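Local atomic coordinates of cytochrome c class I (Sideroxydans lithotrophicus, PDB entry 4XXL), a protein that carries a covalently bound heme c and probably shuttles electrons between redox partners during lithoautotrophic growth. Residues His77-Gly82 against Glu105-Leu110. Sequence-based numbering, arbitrary orientation. Where two conformers were deposited one is given.
Sequences HHVTSG and EAIKNL. With HEC (heme c), chain B.
V79 of helix 71-81 meets I107 of helix 104-115 through methyl groups, V79 CG1 lying 3.9 Å from I107 CG2. The two side chains cross obliquely, and the backbones stay well apart, 8.4 Å between the CA atoms of V79 and I107. V79 has one methyl for each neighbour: with CG1 placed between its backbone N and carbonyl carbon (chi1 79°) it faces I107, while CG2 turns to the heme, 3.8 Å from HEC CBB. L110, one helical turn after I107, approaches the same porphyrin edge, its CD2 3.9 Å from HEC CMB. H78 sets its ring against the heme as well, CE1 3.3 Å from HEC C1A, with the propionate carbon CBA over the centre of one ring face. This heme side is tightly packed. I98, from the loop before helix 104-115, lies on both V79 and I107. Toward the partly exposed T80 the contact slackens: T80 CG2 comes within only 4.2 Å of I107 CD1, and T80 OG1 is hydrogen-bonded to I76 O. Between the two segments the touch is purely apolar, although a K108-E72 salt bridge links the same helices; it continues the greasy lining near axial ligand H95, consistent with a low-polarity surrounding for that heme edge.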
ATOM      1  N   HIS A  77       4.423  -5.413  -6.500  1.00 11.61           N
ATOM      2  CA  HIS A  77       4.697  -6.770  -6.090  1.00 13.57           C
ATOM      3  C   HIS A  77       4.156  -7.082  -4.709  1.00 12.10           C
ATOM      4  O   HIS A  77       3.464  -8.073  -4.507  1.00 13.05           O
ATOM      5  CB  HIS A  77       6.193  -7.074  -6.170  1.00 14.46           C
ATOM      6  CG  HIS A  77       6.536  -8.406  -5.637  1.00 17.41           C
ATOM      7  ND1 HIS A  77       6.410  -9.563  -6.375  1.00 20.85           N
ATOM      8  CD2 HIS A  77       6.958  -8.785  -4.412  1.00 21.55           C
ATOM      9  CE1 HIS A  77       6.768 -10.596  -5.632  1.00 21.59           C
ATOM     10  NE2 HIS A  77       7.102 -10.152  -4.435  1.00 24.58           N
ATOM     11  N   HIS A  78       4.406  -6.203  -3.774  1.00 11.15           N
ATOM     12  CA  HIS A  78       3.985  -6.452  -2.405  1.00 13.25           C
ATOM     13  C   HIS A  78       2.469  -6.633  -2.282  1.00 12.02           C
ATOM     14  O   HIS A  78       2.020  -7.457  -1.502  1.00 13.50           O
ATOM     15  CB  HIS A  78       4.373  -5.265  -1.521  1.00 13.06           C
ATOM     16  CG  HIS A  78       3.838  -5.369  -0.132  1.00 13.06           C
ATOM     17  ND1 HIS A  78       2.704  -4.729   0.302  1.00 16.25           N
ATOM     18  CD2 HIS A  78       4.279  -6.109   0.915  1.00 14.59           C
ATOM     19  CE1 HIS A  78       2.478  -5.065   1.551  1.00 16.07           C
ATOM     20  NE2 HIS A  78       3.443  -5.852   1.957  1.00 15.51           N
ATOM     21  N   VAL A  79       1.690  -5.840  -3.010  1.00 11.04           N
ATOM     22  CA  VAL A  79       0.225  -5.931  -2.896  1.00 12.34           C
ATOM     23  C   VAL A  79      -0.473  -7.000  -3.739  1.00 12.31           C
ATOM     24  O   VAL A  79      -1.708  -7.196  -3.635  1.00 12.31           O
ATOM     25  CB  VAL A  79      -0.353  -4.551  -3.131  1.00 13.88           C
ATOM     26  CG1 VAL A  79      -0.423  -4.160  -4.599  1.00 15.57           C
ATOM     27  CG2 VAL A  79      -1.672  -4.358  -2.385  1.00 16.20           C
ATOM     28  N   THR A  80       0.312  -7.642  -4.593  1.00 11.08           N
ATOM     29  CA  THR A  80      -0.197  -8.671  -5.513  1.00 13.44           C
ATOM     30  C   THR A  80       0.420 -10.040  -5.286  1.00 13.48           C
ATOM     31  O   THR A  80       0.248 -10.919  -6.136  1.00 15.18           O
ATOM     32  CB  THR A  80      -0.015  -8.236  -7.006  1.00 13.00           C
ATOM     33  OG1 THR A  80       1.368  -8.106  -7.280  1.00 13.37           O
ATOM     34  CG2 THR A  80      -0.799  -6.957  -7.370  1.00 14.01           C
ATOM     35  N   SER A  81       1.190 -10.253  -4.212  0.50 13.42           N
ATOM     36  CA  SER A  81       1.846 -11.566  -3.945  0.50 13.52           C
ATOM     37  C   SER A  81       1.412 -12.341  -2.699  0.50 13.28           C
ATOM     38  O   SER A  81       1.621 -13.544  -2.643  0.50 14.88           O
ATOM     39  CB  SER A  81       3.356 -11.418  -3.849  0.50 14.36           C
ATOM     40  OG  SER A  81       3.704 -10.451  -2.893  0.50 14.46           O
ATOM     41  N   GLY A  82       0.870 -11.676  -1.692  1.00 12.77           N
ATOM     42  CA  GLY A  82       0.540 -12.379  -0.442  1.00 14.03           C
ATOM     43  C   GLY A  82       1.660 -12.932   0.340  1.00 14.54           C
ATOM     44  O   GLY A  82       1.522 -14.043   0.949  1.00 16.50           O
ATOM     45  N   GLU A 105      -3.934  -0.780 -13.978  1.00 14.07           N
ATOM     46  CA  GLU A 105      -3.864   0.677 -13.897  1.00 16.03           C
ATOM     47  C   GLU A 105      -4.312   1.192 -12.531  1.00 14.72           C
ATOM     48  O   GLU A 105      -3.648   2.106 -11.983  1.00 13.07           O
ATOM     49  CB  GLU A 105      -4.681   1.298 -15.064  1.00 18.97           C
ATOM     50  CG  GLU A 105      -4.744   2.812 -15.123  1.00 26.05           C
ATOM     51  CD  GLU A 105      -5.517   3.464 -13.977  1.00 30.30           C
ATOM     52  OE1 GLU A 105      -6.507   2.863 -13.473  1.00 39.60           O
ATOM     53  OE2 GLU A 105      -5.138   4.608 -13.591  1.00 35.70           O
ATOM     54  N   ALA A 106      -5.381   0.610 -11.990  1.00 12.88           N
ATOM     55  CA  ALA A 106      -5.831   1.082 -10.659  1.00 12.47           C
ATOM     56  C   ALA A 106      -4.813   0.759  -9.550  1.00 13.43           C
ATOM     57  O   ALA A 106      -4.553   1.568  -8.673  1.00 12.88           O
ATOM     58  CB  ALA A 106      -7.209   0.517 -10.379  1.00 13.95           C
ATOM     59  N   ILE A 107      -4.201  -0.386  -9.655  1.00 12.18           N
ATOM     60  CA  ILE A 107      -3.243  -0.842  -8.625  1.00 12.40           C
ATOM     61  C   ILE A 107      -2.026   0.090  -8.692  1.00 13.24           C
ATOM     62  O   ILE A 107      -1.536   0.590  -7.665  1.00 12.09           O
ATOM     63  CB  ILE A 107      -2.883  -2.286  -8.828  1.00 13.70           C
ATOM     64  CG1 ILE A 107      -4.040  -3.176  -8.409  1.00 14.32           C
ATOM     65  CG2 ILE A 107      -1.668  -2.672  -8.004  1.00 13.46           C
ATOM     66  CD1 ILE A 107      -3.974  -4.617  -8.871  1.00 15.89           C
ATOM     67  N   LYS A 108      -1.553   0.370  -9.903  1.00 11.67           N
ATOM     68  CA  LYS A 108      -0.415   1.294 -10.116  1.00 13.76           C
ATOM     69  C   LYS A 108      -0.726   2.686  -9.529  1.00 12.27           C
ATOM     70  O   LYS A 108       0.092   3.341  -8.920  1.00 12.65           O
ATOM     71  CB  LYS A 108      -0.052   1.408 -11.619  1.00 14.82           C
ATOM     72  CG  LYS A 108       1.154   2.284 -11.897  1.00 17.77           C
ATOM     73  CD  LYS A 108       1.513   2.335 -13.385  1.00 19.61           C
ATOM     74  CE  LYS A 108       2.696   3.220 -13.718  1.00 22.82           C
ATOM     75  NZ  LYS A 108       2.541   4.616 -13.193  1.00 25.33           N
ATOM     76  N   ASN A 109      -1.927   3.175  -9.809  1.00 12.14           N
ATOM     77  CA  ASN A 109      -2.306   4.482  -9.312  1.00 11.64           C
ATOM     78  C   ASN A 109      -2.363   4.511  -7.784  1.00 11.54           C
ATOM     79  O   ASN A 109      -1.899   5.485  -7.138  1.00 11.08           O
ATOM     80  CB  ASN A 109      -3.672   4.874  -9.895  1.00 12.64           C
ATOM     81  CG  ASN A 109      -4.123   6.211  -9.426  1.00 14.31           C
ATOM     82  OD1 ASN A 109      -3.536   7.214  -9.774  1.00 15.62           O
ATOM     83  ND2 ASN A 109      -5.148   6.224  -8.595  1.00 14.75           N
ATOM     84  N   LEU A 110      -2.816   3.434  -7.180  1.00 11.59           N
ATOM     85  CA  LEU A 110      -2.827   3.382  -5.715  1.00 11.52           C
ATOM     86  C   LEU A 110      -1.379   3.363  -5.117  1.00 10.82           C
ATOM     87  O   LEU A 110      -1.093   4.119  -4.187  1.00 11.56           O
ATOM     88  CB  LEU A 110      -3.549   2.159  -5.204  1.00 13.06           C
ATOM     89  CG  LEU A 110      -3.443   1.862  -3.706  1.00 12.75           C
ATOM     90  CD1 LEU A 110      -3.919   2.995  -2.820  1.00 13.58           C
ATOM     91  CD2 LEU A 110      -4.292   0.652  -3.409  1.00 14.67           C
TER
HETATM   92 FE   HEC B 201      -0.722  -3.583   4.311  1.00  9.92          FE
HETATM   93  CHA HEC B 201       2.691  -3.510   4.983  1.00 10.67           C
HETATM   94  CHB HEC B 201      -0.237  -1.579   1.542  1.00 10.88           C
HETATM   95  CHC HEC B 201      -4.008  -4.088   3.379  1.00  9.80           C
HETATM   96  CHD HEC B 201      -1.326  -4.992   7.312  1.00 11.09           C
HETATM   97  NA  HEC B 201       0.947  -2.764   3.420  1.00 10.94           N
HETATM   98  C1A HEC B 201       2.207  -2.788   3.900  1.00 11.23           C
HETATM   99  C2A HEC B 201       2.991  -1.954   3.062  1.00 10.12           C
HETATM  100  C3A HEC B 201       2.144  -1.410   2.125  1.00 10.67           C
HETATM  101  C4A HEC B 201       0.839  -1.923   2.361  1.00  9.93           C
HETATM  102  CMA HEC B 201       2.463  -0.421   1.047  1.00 11.38           C
HETATM  103  CAA HEC B 201       4.492  -1.744   3.253  1.00 10.14           C
HETATM  104  CBA HEC B 201       5.243  -2.828   2.514  1.00 11.10           C
HETATM  105  CGA HEC B 201       6.752  -2.649   2.522  1.00 13.97           C
HETATM  106  O1A HEC B 201       7.279  -1.883   3.342  1.00 15.49           O
HETATM  107  O2A HEC B 201       7.435  -3.194   1.592  1.00 16.56           O
HETATM  108  NB  HEC B 201      -1.901  -2.960   2.789  1.00  8.80           N
HETATM  109  C1B HEC B 201      -1.507  -2.144   1.753  1.00  9.83           C
HETATM  110  C2B HEC B 201      -2.610  -1.943   0.869  1.00  9.95           C
HETATM  111  C3B HEC B 201      -3.670  -2.631   1.324  1.00 10.71           C
HETATM  112  C4B HEC B 201      -3.232  -3.303   2.541  1.00  9.56           C
HETATM  113  CMB HEC B 201      -2.548  -1.121  -0.387  1.00 11.12           C
HETATM  114  CAB HEC B 201      -5.004  -2.852   0.727  1.00 10.13           C
HETATM  115  CBB HEC B 201      -4.880  -3.525  -0.510  1.00 12.08           C
HETATM  116  NC  HEC B 201      -2.394  -4.385   5.243  1.00 10.36           N
HETATM  117  C1C HEC B 201      -3.594  -4.492   4.616  1.00  9.90           C
HETATM  118  C2C HEC B 201      -4.453  -5.009   5.606  1.00 10.35           C
HETATM  119  C3C HEC B 201      -3.774  -5.208   6.792  1.00 10.99           C
HETATM  120  C4C HEC B 201      -2.432  -4.835   6.488  1.00 11.03           C
HETATM  121  CMC HEC B 201      -5.906  -5.189   5.365  1.00 10.44           C
HETATM  122  CAC HEC B 201      -4.341  -5.706   8.113  1.00 11.49           C
HETATM  123  CBC HEC B 201      -5.049  -6.914   8.137  1.00 12.57           C
HETATM  124  ND  HEC B 201       0.432  -4.177   5.762  1.00  8.74           N
HETATM  125  C1D HEC B 201       0.018  -4.712   6.964  1.00 10.43           C
HETATM  126  C2D HEC B 201       1.171  -5.047   7.836  1.00 11.26           C
HETATM  127  C3D HEC B 201       2.243  -4.636   7.173  1.00 11.78           C
HETATM  128  C4D HEC B 201       1.796  -4.053   5.894  1.00 10.59           C
HETATM  129  CMD HEC B 201       1.091  -5.667   9.178  1.00 11.46           C
HETATM  130  CAD HEC B 201       3.705  -4.686   7.651  1.00 15.45           C
HETATM  131  CBD HEC B 201       4.363  -5.967   7.231  1.00 19.05           C
HETATM  132  CGD HEC B 201       5.823  -6.137   7.664  1.00 25.23           C
HETATM  133  O1D HEC B 201       6.573  -5.157   7.961  1.00 30.14           O
HETATM  134  O2D HEC B 201       6.297  -7.305   7.643  1.00 26.62           O